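Local coordinates for pirin-like protein (Geobacillus kaustophilus, PDB 2P17) that is of unknown function but binds one iron ion per subunit and belongs to the pirin family, whose members are built from two cupin domains, at residues Q130-K135 with A159-I164; G86-M91 with R148-S153; M15-N18 with H22-G25; F47-F52 with E70-D75. All blocks are in the same frame, centred on the assembly; numbering follows the deposited sequence.

Contact 1. Residues Q130-K135 with A159-I164; sequences QNLRSK and APTKNI
In the two-cupin fold of the pirins, strand 128-132 comes up against the loop that links strand 157-158 to strand 167-174, and Gln130 makes the join by gripping the backbone of Lys162. The primary amide of Gln130 reads this one residue twice, much as a neighbouring strand would. Its OE1 accepts from Lys162 N at 2.9 Å, with the donor in the carbonyl plane on a lone pair, and its NE2 gives a nearly straight bond (167°) to Lys162 O at 3.0 Å, with that oxygen lying in the amide plane. Two bonds at the two ends of a flat group fix its rotation. The side chain reaches this far because CG lies anti to the carbonyl carbon (chi1 -53°) and the next bond is extended. Lys162 O is shared, since Asn163 ND2 also reaches it at 3.1 Å, from well above the carbonyl plane. The lysine side chain touches with its first carbons, CB 3.7 Å from Gln130 OE1, and then runs off.

Strand 128-132 is held in turn by backbone bonds from Gln130 to Trp90 and from Leu132 to Val88. Thr161 OG1 is hydrogen-bonded to Phe150 O, so the loop is tied back to residues 148-153 as well. Next to the amide, the side chains of Leu132 and Thr161 cross at about a right angle: Leu132 CD1 touches Thr161 CG2 at 3.8 Å, and Leu132 CD2 packs 3.7 Å from the hydroxyl OG1 of Thr161.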
loop_
_atom_site.group_PDB
_atom_site.type_symbol
_atom_site.label_atom_id
_atom_site.label_comp_id
_atom_site.label_asym_id
_atom_site.label_seq_id
_atom_site.Cartn_x
_atom_site.Cartn_y
_atom_site.Cartn_z
ATOM N N GLN A 130 -5.991 -13.076 -3.368
ATOM C CA GLN A 130 -7.087 -12.216 -3.813
ATOM C C GLN A 130 -6.601 -11.304 -4.926
ATOM O O GLN A 130 -5.623 -10.572 -4.757
ATOM C CB GLN A 130 -7.620 -11.372 -2.660
ATOM C CG GLN A 130 -8.013 -12.151 -1.441
ATOM C CD GLN A 130 -8.444 -11.244 -0.324
ATOM O OE1 GLN A 130 -9.530 -10.650 -0.377
ATOM N NE2 GLN A 130 -7.606 -11.122 0.701
ATOM N N ASN A 131 -7.279 -11.372 -6.063
ATOM C CA ASN A 131 -7.011 -10.480 -7.188
ATOM C C ASN A 131 -7.997 -9.314 -7.122
ATOM O O ASN A 131 -9.214 -9.504 -7.211
ATOM C CB ASN A 131 -7.139 -11.257 -8.504
ATOM C CG ASN A 131 -6.604 -10.493 -9.688
ATOM O OD1 ASN A 131 -7.291 -9.648 -10.248
ATOM N ND2 ASN A 131 -5.365 -10.785 -10.076
ATOM N N LEU A 132 -7.469 -8.108 -6.948
ATOM C CA LEU A 132 -8.291 -6.934 -6.674
ATOM C C LEU A 132 -8.234 -5.952 -7.834
ATOM O O LEU A 132 -7.423 -5.038 -7.848
ATOM C CB LEU A 132 -7.844 -6.261 -5.366
ATOM C CG LEU A 132 -7.791 -7.163 -4.132
ATOM C CD1 LEU A 132 -7.194 -6.419 -2.937
ATOM C CD2 LEU A 132 -9.169 -7.749 -3.796
ATOM N N ARG A 133 -9.092 -6.164 -8.819
ATOM C CA ARG A 133 -9.125 -5.295 -9.979
ATOM C C ARG A 133 -9.646 -3.925 -9.587
ATOM O O ARG A 133 -10.638 -3.797 -8.869
ATOM C CB ARG A 133 -10.003 -5.898 -11.074
ATOM C CG ARG A 133 -9.525 -7.243 -11.551
ATOM C CD ARG A 133 -8.191 -7.154 -12.265
ATOM N NE ARG A 133 -7.858 -8.435 -12.880
ATOM C CZ ARG A 133 -6.912 -8.621 -13.790
ATOM N NH1 ARG A 133 -6.161 -7.610 -14.207
ATOM N NH2 ARG A 133 -6.713 -9.840 -14.280
ATOM N N SER A 134 -8.965 -2.894 -10.065
ATOM C CA SER A 134 -9.341 -1.520 -9.769
ATOM C C SER A 134 -10.839 -1.298 -10.005
ATOM O O SER A 134 -11.535 -0.739 -9.157
ATOM C CB SER A 134 -8.514 -0.575 -10.639
ATOM O OG SER A 134 -8.880 0.776 -10.425
ATOM N N LYS A 135 -11.328 -1.779 -11.144
ATOM C CA LYS A 135 -12.713 -1.552 -11.547
ATOM C C LYS A 135 -13.742 -2.188 -10.603
ATOM O O LYS A 135 -14.901 -1.772 -10.577
ATOM C CB LYS A 135 -12.936 -2.042 -12.984
ATOM C CG LYS A 135 -12.828 -3.557 -13.133
ATOM N NZ LYS A 135 -15.035 -4.683 -16.890
ATOM N N ALA A 159 -14.204 -1.928 1.399
ATOM C CA ALA A 159 -13.834 -2.923 0.394
ATOM C C ALA A 159 -14.177 -4.315 0.941
ATOM O O ALA A 159 -14.108 -4.546 2.141
ATOM C CB ALA A 159 -12.353 -2.853 0.077
ATOM N N PRO A 160 -14.553 -5.249 0.055
ATOM C CA PRO A 160 -14.848 -6.593 0.553
ATOM C C PRO A 160 -13.599 -7.448 0.786
ATOM O O PRO A 160 -13.699 -8.579 1.264
ATOM C CB PRO A 160 -15.699 -7.185 -0.573
ATOM C CG PRO A 160 -15.188 -6.570 -1.765
ATOM C CD PRO A 160 -14.769 -5.147 -1.397
ATOM N N THR A 161 -12.437 -6.891 0.462
ATOM C CA THR A 161 -11.162 -7.564 0.622
ATOM C C THR A 161 -11.047 -8.212 1.995
ATOM O O THR A 161 -11.318 -7.585 3.011
ATOM C CB THR A 161 -10.050 -6.530 0.444
ATOM O OG1 THR A 161 -10.243 -5.871 -0.809
ATOM C CG2 THR A 161 -8.657 -7.181 0.483
ATOM N N LYS A 162 -10.673 -9.487 2.012
ATOM C CA LYS A 162 -10.498 -10.210 3.270
ATOM C C LYS A 162 -9.198 -9.782 3.945
ATOM O O LYS A 162 -8.141 -9.681 3.298
ATOM C CB LYS A 162 -10.499 -11.718 3.032
ATOM C CG LYS A 162 -11.749 -12.245 2.335
ATOM C CD LYS A 162 -11.570 -13.706 1.962
ATOM C CE LYS A 162 -12.878 -14.337 1.524
ATOM N NZ LYS A 162 -12.685 -15.786 1.258
ATOM N N ASN A 163 -9.289 -9.487 5.236
ATOM C CA ASN A 163 -8.138 -9.076 6.021
ATOM C C ASN A 163 -7.970 -10.024 7.201
ATOM O O ASN A 163 -8.953 -10.534 7.751
ATOM C CB ASN A 163 -8.317 -7.660 6.595
ATOM C CG ASN A 163 -8.017 -6.518 5.592
ATOM O OD1 ASN A 163 -8.144 -5.351 5.960
ATOM N ND2 ASN A 163 -7.625 -6.838 4.366
ATOM N N ILE A 164 -6.715 -10.215 7.593
ATOM C CA ILE A 164 -6.391 -10.773 8.893
ATOM C C ILE A 164 -6.074 -9.574 9.803
ATOM O O ILE A 164 -6.900 -9.202 10.636
ATOM C CB ILE A 164 -5.265 -11.827 8.772
ATOM C CG1 ILE A 164 -5.811 -13.062 8.032
ATOM C CG2 ILE A 164 -4.750 -12.232 10.140
ATOM C CD1 ILE A 164 -4.772 -13.987 7.488
#

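Contact 2. Residues G86-M91 with R148-S153; sequences GDVQWM and RVFSGS
Phe150 has its CG anti to the carbonyl carbon (chi1 -77°), which sends the ring toward strand 88-92, and Val88, at chi1 167°, turns CG1 anti to its own nitrogen and brings CG2 round to meet that ring. The methyl lies over one face, 3.7 Å from CG2 to the centroid of the Phe150 ring and 20° off the normal, a CH-pi contact displaced toward the rim. Val88 CG2 sits 3.5 Å from both Phe150 CD1 and Phe150 CE1. At the far end of the ring, Phe150 CZ comes to 3.4 Å from Gly86 O, so the phenylalanine spans from the turn before the strand to the strand itself.

Two residues further on, Trp90 brings the six-membered part of its indole up to Ser151. Trp90 CZ3 touches Ser151 CB at 3.5 Å, and Trp90 CH2 is the same 3.5 Å from Ser151 OG. That hydroxyl is buried yet well supplied, being hydrogen-bonded to Val167 O and to Asn163 ND2, so its meeting with the indole is simple packing. Met169 of strand 167-174 adds to the same core by touching both Val88 and Trp90. Between Val88 and Trp90, Gln89 points to a different neighbourhood, its NE2 bonding to Glu101 OE1, a predicted iron ligand.

A classic beta bulge sets Phe150 and Ser151 together opposite Met169, and the chain turns a corner at Phe150. Strand 88-92 of the N-terminal cupin is thus packed, through apolar side chains, on the end of strand 145-149, which pairs with strand 167-174 on the C-terminal side of the bicupin, a buried seam of the fold.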
loop_
_atom_site.group_PDB
_atom_site.type_symbol
_atom_site.label_atom_id
_atom_site.label_comp_id
_atom_site.label_asym_id
_atom_site.label_seq_id
_atom_site.Cartn_x
_atom_site.Cartn_y
_atom_site.Cartn_z
ATOM N N GLY A 86 -2.964 -0.069 -12.193
ATOM C CA GLY A 86 -3.966 0.303 -11.200
ATOM C C GLY A 86 -4.552 -0.842 -10.396
ATOM O O GLY A 86 -5.341 -0.605 -9.487
ATOM N N ASP A 87 -4.174 -2.074 -10.730
ATOM C CA ASP A 87 -4.704 -3.258 -10.051
ATOM C C ASP A 87 -3.852 -3.647 -8.851
ATOM O O ASP A 87 -2.674 -3.290 -8.762
ATOM C CB ASP A 87 -4.769 -4.446 -11.016
ATOM C CG ASP A 87 -5.789 -4.257 -12.132
ATOM O OD1 ASP A 87 -6.789 -3.524 -11.936
ATOM O OD2 ASP A 87 -5.574 -4.863 -13.210
ATOM N N VAL A 88 -4.469 -4.396 -7.939
ATOM C CA VAL A 88 -3.811 -4.836 -6.705
ATOM C C VAL A 88 -4.003 -6.339 -6.529
ATOM O O VAL A 88 -4.981 -6.910 -7.007
ATOM C CB VAL A 88 -4.372 -4.034 -5.484
ATOM C CG1 VAL A 88 -3.971 -4.640 -4.134
ATOM C CG2 VAL A 88 -3.923 -2.563 -5.559
ATOM N N GLN A 89 -3.031 -6.993 -5.906
ATOM C CA GLN A 89 -3.237 -8.357 -5.425
ATOM C C GLN A 89 -2.827 -8.463 -3.963
ATOM O O GLN A 89 -1.905 -7.770 -3.507
ATOM C CB GLN A 89 -2.495 -9.389 -6.283
ATOM C CG GLN A 89 -0.983 -9.216 -6.248
ATOM C CD GLN A 89 -0.236 -10.011 -7.324
ATOM O OE1 GLN A 89 -0.823 -10.779 -8.086
ATOM N NE2 GLN A 89 1.080 -9.820 -7.376
ATOM N N TRP A 90 -3.508 -9.345 -3.247
ATOM C CA TRP A 90 -3.310 -9.528 -1.818
ATOM C C TRP A 90 -3.009 -11.005 -1.607
ATOM O O TRP A 90 -3.883 -11.854 -1.801
ATOM C CB TRP A 90 -4.590 -9.135 -1.083
ATOM C CG TRP A 90 -4.406 -8.730 0.344
ATOM C CD1 TRP A 90 -4.143 -9.550 1.421
ATOM C CD2 TRP A 90 -4.481 -7.399 0.856
ATOM N NE1 TRP A 90 -4.060 -8.794 2.574
ATOM C CE2 TRP A 90 -4.253 -7.471 2.251
ATOM C CE3 TRP A 90 -4.712 -6.140 0.267
ATOM C CZ2 TRP A 90 -4.243 -6.330 3.065
ATOM C CZ3 TRP A 90 -4.702 -5.009 1.071
ATOM C CH2 TRP A 90 -4.468 -5.112 2.459
HETATM N N MSE A 91 -1.775 -11.317 -1.228
HETATM C CA MSE A 91 -1.397 -12.710 -1.074
HETATM C C MSE A 91 -1.084 -12.992 0.382
HETATM O O MSE A 91 -0.165 -12.411 0.949
HETATM C CB MSE A 91 -0.202 -13.056 -1.954
HETATM C CG MSE A 91 0.084 -14.547 -1.949
HETATM SE SE MSE A 91 1.741 -15.062 -2.824
HETATM C CE MSE A 91 2.013 -13.521 -3.975
ATOM N N ARG A 148 -10.540 5.366 -4.034
ATOM C CA ARG A 148 -10.820 3.969 -4.358
ATOM C C ARG A 148 -10.310 3.115 -3.213
ATOM O O ARG A 148 -9.167 3.234 -2.798
ATOM C CB ARG A 148 -10.124 3.587 -5.663
ATOM C CG ARG A 148 -10.472 2.213 -6.183
ATOM C CD ARG A 148 -9.899 2.024 -7.572
ATOM N NE ARG A 148 -10.583 2.860 -8.563
ATOM C CZ ARG A 148 -10.104 3.983 -9.109
ATOM N NH1 ARG A 148 -8.901 4.493 -8.787
ATOM N NH2 ARG A 148 -10.866 4.615 -9.993
ATOM N N VAL A 149 -11.181 2.269 -2.681
ATOM C CA VAL A 149 -10.865 1.519 -1.478
ATOM C C VAL A 149 -10.466 0.093 -1.858
ATOM O O VAL A 149 -11.299 -0.691 -2.303
ATOM C CB VAL A 149 -12.049 1.503 -0.478
ATOM C CG1 VAL A 149 -11.621 0.882 0.847
ATOM C CG2 VAL A 149 -12.585 2.922 -0.265
ATOM N N PHE A 150 -9.191 -0.242 -1.659
ATOM C CA PHE A 150 -8.682 -1.586 -1.931
ATOM C C PHE A 150 -8.763 -2.504 -0.726
ATOM O O PHE A 150 -8.834 -3.725 -0.873
ATOM C CB PHE A 150 -7.249 -1.529 -2.458
ATOM C CG PHE A 150 -7.166 -1.114 -3.895
ATOM C CD1 PHE A 150 -7.353 -2.054 -4.895
ATOM C CD2 PHE A 150 -6.924 0.215 -4.250
ATOM C CE1 PHE A 150 -7.282 -1.701 -6.232
ATOM C CE2 PHE A 150 -6.852 0.584 -5.604
ATOM C CZ PHE A 150 -7.042 -0.376 -6.588
ATOM N N SER A 151 -8.754 -1.907 0.462
ATOM C CA SER A 151 -8.893 -2.656 1.712
ATOM C C SER A 151 -9.368 -1.720 2.798
ATOM O O SER A 151 -9.044 -0.528 2.787
ATOM C CB SER A 151 -7.558 -3.286 2.113
ATOM O OG SER A 151 -7.728 -4.170 3.215
ATOM N N GLY A 152 -10.146 -2.249 3.742
ATOM C CA GLY A 152 -10.623 -1.438 4.852
ATOM C C GLY A 152 -11.691 -0.476 4.399
ATOM O O GLY A 152 -12.550 -0.827 3.585
ATOM N N SER A 153 -11.656 0.738 4.939
ATOM C CA SER A 153 -12.749 1.665 4.662
ATOM C C SER A 153 -12.329 3.112 4.585
ATOM O O SER A 153 -11.283 3.505 5.102
ATOM C CB SER A 153 -13.825 1.539 5.732
ATOM O OG SER A 153 -13.308 1.976 6.970
#

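Contact 3. Residues M15-N18 with H22-G25; sequences MTTN and HRSG
Strands 15-18 and 22-25 run antiparallel, their N-to-C directions 149° apart, with Thr16 and Ser24 as the hydrogen-bonded pair: Thr16 N reaches Ser24 O at 2.8 Å and Ser24 N returns to Thr16 O at 2.9 Å. Closer to the turn, Asn18 N bonds to His22 O at 2.8 Å. Thr17 and Arg23, a non-hydrogen-bonded pair, meet on one face of this beta hairpin, where Arg23 NE donates to Thr17 OG1 at 3.2 Å with the hydroxyl at the guanidinium edge. Met15, present as selenomethionine, crosses Arg23 at about a right angle, its selenium (SE) 3.7 Å from Arg23 NH1.

At the turn end, Asn18 ND2 gives a nearly straight bond of 2.7 Å to Ser24 OG, which is brought within range by chi1 63°, a setting that puts the hydroxyl between the backbone nitrogen and the carbonyl carbon. The same amide stacks on the His22 ring, planes 14° apart, with Asn18 ND2 over the ring centre. The polar end of that histidine is engaged elsewhere, for His22 NE2 is hydrogen-bonded to Asp45 OD1 of strand 39-47, and Phe52 meets the ring edge-to-face.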
loop_
_atom_site.group_PDB
_atom_site.type_symbol
_atom_site.label_atom_id
_atom_site.label_comp_id
_atom_site.label_asym_id
_atom_site.label_seq_id
_atom_site.Cartn_x
_atom_site.Cartn_y
_atom_site.Cartn_z
HETATM N N MSE A 15 16.104 5.634 -5.680
HETATM C CA MSE A 15 16.156 4.408 -6.472
HETATM C C MSE A 15 17.574 4.051 -6.864
HETATM O O MSE A 15 18.418 4.931 -7.055
HETATM C CB MSE A 15 15.270 4.525 -7.707
HETATM C CG MSE A 15 13.834 4.796 -7.339
HETATM SE SE MSE A 15 12.633 4.433 -8.785
HETATM C CE MSE A 15 12.681 2.491 -8.738
ATOM N N THR A 16 17.821 2.749 -6.973
ATOM C CA THR A 16 19.122 2.235 -7.377
ATOM C C THR A 16 18.933 1.226 -8.496
ATOM O O THR A 16 17.890 0.586 -8.594
ATOM C CB THR A 16 19.881 1.570 -6.192
ATOM O OG1 THR A 16 21.208 1.219 -6.607
ATOM C CG2 THR A 16 19.166 0.325 -5.688
ATOM N N THR A 17 19.952 1.076 -9.334
ATOM C CA THR A 17 19.911 0.090 -10.400
ATOM C C THR A 17 20.502 -1.236 -9.925
ATOM O O THR A 17 21.692 -1.319 -9.581
ATOM C CB THR A 17 20.590 0.628 -11.667
ATOM O OG1 THR A 17 19.883 1.802 -12.099
ATOM C CG2 THR A 17 20.565 -0.406 -12.777
ATOM N N ASN A 18 19.654 -2.260 -9.868
ATOM C CA ASN A 18 20.076 -3.604 -9.470
ATOM C C ASN A 18 20.752 -4.317 -10.622
ATOM O O ASN A 18 21.779 -4.978 -10.448
ATOM C CB ASN A 18 18.889 -4.457 -9.016
ATOM C CG ASN A 18 18.209 -3.916 -7.788
ATOM O OD1 ASN A 18 18.455 -4.380 -6.668
ATOM N ND2 ASN A 18 17.334 -2.953 -7.982
ATOM N N HIS A 22 16.298 -4.315 -13.871
ATOM C CA HIS A 22 15.688 -4.098 -12.558
ATOM C C HIS A 22 16.252 -2.899 -11.811
ATOM O O HIS A 22 17.451 -2.817 -11.549
ATOM C CB HIS A 22 15.847 -5.370 -11.713
ATOM C CG HIS A 22 15.181 -5.324 -10.374
ATOM N ND1 HIS A 22 15.638 -6.053 -9.298
ATOM C CD2 HIS A 22 14.080 -4.666 -9.940
ATOM C CE1 HIS A 22 14.853 -5.844 -8.257
ATOM N NE2 HIS A 22 13.908 -4.993 -8.613
ATOM N N ARG A 23 15.364 -1.957 -11.502
ATOM C CA ARG A 23 15.669 -0.832 -10.624
ATOM C C ARG A 23 14.741 -0.929 -9.420
ATOM O O ARG A 23 13.611 -1.403 -9.538
ATOM C CB ARG A 23 15.444 0.502 -11.337
ATOM C CG ARG A 23 16.348 0.727 -12.534
ATOM C CD ARG A 23 16.219 2.144 -13.074
ATOM N NE ARG A 23 16.938 3.109 -12.242
ATOM C CZ ARG A 23 16.369 4.084 -11.531
ATOM N NH1 ARG A 23 15.055 4.260 -11.551
ATOM N NH2 ARG A 23 17.128 4.901 -10.812
ATOM N N SER A 24 15.208 -0.481 -8.263
ATOM C CA SER A 24 14.365 -0.570 -7.070
ATOM C C SER A 24 14.592 0.554 -6.080
ATOM O O SER A 24 15.641 1.199 -6.091
ATOM C CB SER A 24 14.530 -1.922 -6.361
ATOM O OG SER A 24 15.858 -2.081 -5.897
ATOM N N GLY A 25 13.599 0.765 -5.217
ATOM C CA GLY A 25 13.722 1.788 -4.164
ATOM C C GLY A 25 13.045 1.336 -2.897
ATOM O O GLY A 25 11.986 0.719 -2.957
#

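Contact 4. Residues F47-F52 with E70-D75; sequences FERGTF and ELEHFD
Arg49 reaches out from a turn to bridge Glu72 on strand 71-75. The salt bridge rests on one straight bond: Arg49 NH1 to Glu72 OE1, 3.0 Å at 174°. The oxygen sits in the guanidinium plane, yet the nitrogen approaches it from above the carboxylate plane, 55° out, the two flat groups being steeply tilted against each other. A chain extended from CG to NE carries the guanidinium that far. NH1 has a second and stronger partner in Pro103 O, so a carboxylate and a backbone carbonyl both draw on this one nitrogen.

The loop holds its own shape as a type II beta turn from Glu48 to Thr51. Glu48 O accepts twice, from Thr51 N at 3.2 Å and from Thr51 OG1 at 2.7 Å, while Gly50 N is taken by Asp102 OD1. Strand 71-75 belongs to the four-stranded antiparallel sheet of the N-terminal cupin, beside strand 97-103, which carries the iron ligand His99. Well away from the salt bridge, the side chains of Phe47 and Leu71 cross at about a right angle, Phe47 CZ lying 3.9 Å from Leu71 CD1. Further along the strand, His73 NE2 donates in its ring plane to the anti lone pair of Asp75 OD2 at 2.6 Å. On its other nitrogen, His73 ND1 is hydrogen-bonded to OE2 of Glu101, a predicted iron ligand.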
loop_
_atom_site.group_PDB
_atom_site.type_symbol
_atom_site.label_atom_id
_atom_site.label_comp_id
_atom_site.label_asym_id
_atom_site.label_seq_id
_atom_site.Cartn_x
_atom_site.Cartn_y
_atom_site.Cartn_z
ATOM N N PHE A 47 10.809 -3.367 -13.359
ATOM C CA PHE A 47 11.447 -4.612 -13.775
ATOM C C PHE A 47 10.893 -5.212 -15.056
ATOM O O PHE A 47 9.752 -4.939 -15.440
ATOM C CB PHE A 47 11.505 -5.638 -12.625
ATOM C CG PHE A 47 10.158 -6.057 -12.081
ATOM C CD1 PHE A 47 9.697 -7.353 -12.265
ATOM C CD2 PHE A 47 9.371 -5.165 -11.349
ATOM C CE1 PHE A 47 8.479 -7.756 -11.745
ATOM C CE2 PHE A 47 8.138 -5.554 -10.823
ATOM C CZ PHE A 47 7.687 -6.862 -11.026
ATOM N N GLU A 48 11.728 -6.012 -15.716
ATOM C CA GLU A 48 11.352 -6.698 -16.944
ATOM C C GLU A 48 11.230 -8.201 -16.718
ATOM O O GLU A 48 11.603 -8.715 -15.657
ATOM C CB GLU A 48 12.373 -6.392 -18.051
ATOM C CG GLU A 48 12.420 -4.904 -18.434
ATOM C CD GLU A 48 13.568 -4.533 -19.362
ATOM O OE1 GLU A 48 13.822 -5.260 -20.354
ATOM O OE2 GLU A 48 14.205 -3.489 -19.104
ATOM N N ARG A 49 10.692 -8.895 -17.716
ATOM C CA ARG A 49 10.521 -10.345 -17.677
ATOM C C ARG A 49 11.848 -11.033 -17.366
ATOM O O ARG A 49 12.889 -10.702 -17.949
ATOM C CB ARG A 49 9.962 -10.853 -19.009
ATOM C CG ARG A 49 9.457 -12.286 -18.978
ATOM C CD ARG A 49 8.591 -12.570 -20.195
ATOM N NE ARG A 49 8.053 -13.932 -20.219
ATOM C CZ ARG A 49 6.944 -14.325 -19.595
ATOM N NH1 ARG A 49 6.221 -13.475 -18.866
ATOM N NH2 ARG A 49 6.549 -15.588 -19.706
ATOM N N GLY A 50 11.792 -11.970 -16.423
ATOM C CA GLY A 50 12.956 -12.765 -16.029
ATOM C C GLY A 50 13.708 -12.262 -14.811
ATOM O O GLY A 50 14.681 -12.884 -14.375
ATOM N N THR A 51 13.264 -11.132 -14.257
ATOM C CA THR A 51 13.939 -10.516 -13.114
ATOM C C THR A 51 13.953 -11.422 -11.880
ATOM O O THR A 51 15.016 -11.672 -11.295
ATOM C CB THR A 51 13.302 -9.156 -12.743
ATOM O OG1 THR A 51 13.492 -8.229 -13.819
ATOM C CG2 THR A 51 13.942 -8.589 -11.488
ATOM N N PHE A 52 12.773 -11.894 -11.490
ATOM C CA PHE A 52 12.627 -12.656 -10.258
ATOM C C PHE A 52 12.526 -14.155 -10.487
ATOM O O PHE A 52 12.088 -14.615 -11.540
ATOM C CB PHE A 52 11.419 -12.162 -9.466
ATOM C CG PHE A 52 11.549 -10.749 -8.997
ATOM C CD1 PHE A 52 12.506 -10.405 -8.045
ATOM C CD2 PHE A 52 10.722 -9.754 -9.504
ATOM C CE1 PHE A 52 12.640 -9.088 -7.614
ATOM C CE2 PHE A 52 10.849 -8.448 -9.080
ATOM C CZ PHE A 52 11.801 -8.110 -8.131
ATOM N N GLU A 70 2.161 -4.721 -17.413
ATOM C CA GLU A 70 1.296 -5.885 -17.293
ATOM C C GLU A 70 2.050 -6.966 -16.541
ATOM O O GLU A 70 3.115 -7.407 -16.980
ATOM C CB GLU A 70 0.856 -6.386 -18.672
ATOM C CG GLU A 70 0.119 -5.337 -19.520
ATOM C CD GLU A 70 -1.249 -4.936 -18.969
ATOM O OE1 GLU A 70 -1.862 -5.721 -18.210
ATOM O OE2 GLU A 70 -1.721 -3.826 -19.311
ATOM N N LEU A 71 1.502 -7.365 -15.396
ATOM C CA LEU A 71 2.165 -8.328 -14.515
ATOM C C LEU A 71 1.509 -9.707 -14.563
ATOM O O LEU A 71 0.286 -9.813 -14.525
ATOM C CB LEU A 71 2.177 -7.808 -13.067
ATOM C CG LEU A 71 2.968 -8.576 -11.998
ATOM C CD1 LEU A 71 4.447 -8.634 -12.352
ATOM C CD2 LEU A 71 2.785 -7.948 -10.631
ATOM N N GLU A 72 2.340 -10.741 -14.655
ATOM C CA GLU A 72 1.892 -12.121 -14.524
ATOM C C GLU A 72 2.233 -12.608 -13.123
ATOM O O GLU A 72 3.403 -12.584 -12.699
ATOM C CB GLU A 72 2.566 -13.020 -15.569
ATOM C CG GLU A 72 2.150 -12.707 -16.987
ATOM C CD GLU A 72 2.925 -13.492 -18.032
ATOM O OE1 GLU A 72 3.663 -14.440 -17.680
ATOM O OE2 GLU A 72 2.797 -13.144 -19.221
ATOM N N HIS A 73 1.210 -13.041 -12.400
ATOM C CA HIS A 73 1.404 -13.571 -11.048
ATOM C C HIS A 73 1.314 -15.091 -11.027
ATOM O O HIS A 73 0.458 -15.689 -11.683
ATOM C CB HIS A 73 0.360 -13.008 -10.090
ATOM C CG HIS A 73 0.297 -13.740 -8.788
ATOM N ND1 HIS A 73 1.178 -13.492 -7.761
ATOM C CD2 HIS A 73 -0.518 -14.733 -8.356
ATOM C CE1 HIS A 73 0.910 -14.299 -6.747
ATOM N NE2 HIS A 73 -0.116 -15.062 -7.086
ATOM N N PHE A 74 2.200 -15.715 -10.260
ATOM C CA PHE A 74 2.053 -17.117 -9.919
ATOM C C PHE A 74 2.157 -17.322 -8.416
ATOM O O PHE A 74 3.012 -16.722 -7.765
ATOM C CB PHE A 74 3.122 -17.971 -10.616
ATOM C CG PHE A 74 3.197 -19.364 -10.078
ATOM C CD1 PHE A 74 2.280 -20.322 -10.490
ATOM C CD2 PHE A 74 4.141 -19.698 -9.108
ATOM C CE1 PHE A 74 2.318 -21.617 -9.960
ATOM C CE2 PHE A 74 4.181 -20.985 -8.575
ATOM C CZ PHE A 74 3.280 -21.939 -9.007
ATOM N N ASP A 75 1.305 -18.188 -7.875
ATOM C CA ASP A 75 1.577 -18.772 -6.566
ATOM C C ASP A 75 1.144 -20.243 -6.510
ATOM O O ASP A 75 0.314 -20.700 -7.302
ATOM C CB ASP A 75 0.957 -17.935 -5.430
ATOM C CG ASP A 75 -0.546 -18.031 -5.386
ATOM O OD1 ASP A 75 -1.059 -19.073 -4.921
ATOM O OD2 ASP A 75 -1.212 -17.064 -5.818
#

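From the N terminus, the chain first closes contact 3, a short hairpin between strands 3-19 and 22-26. It then runs through strand 39-47 to the turn at 47-52, and contact 4 closes a loop of 17 residues onto strand 71-75. The two touch where His22 packs against Phe47, Thr51 and Phe52. Contacts 2 and 1 come later and cross: their segments alternate along the chain as 86-91, 130-135, 148-153 and 159-164, and their centres are about 5 Å apart. Together they tie strands 88-92 and 128-132 to the end of strand 145-149 and the loop before strand 167-174. Met91 and Gln89 of contact 2 also pack on His73 of contact 4.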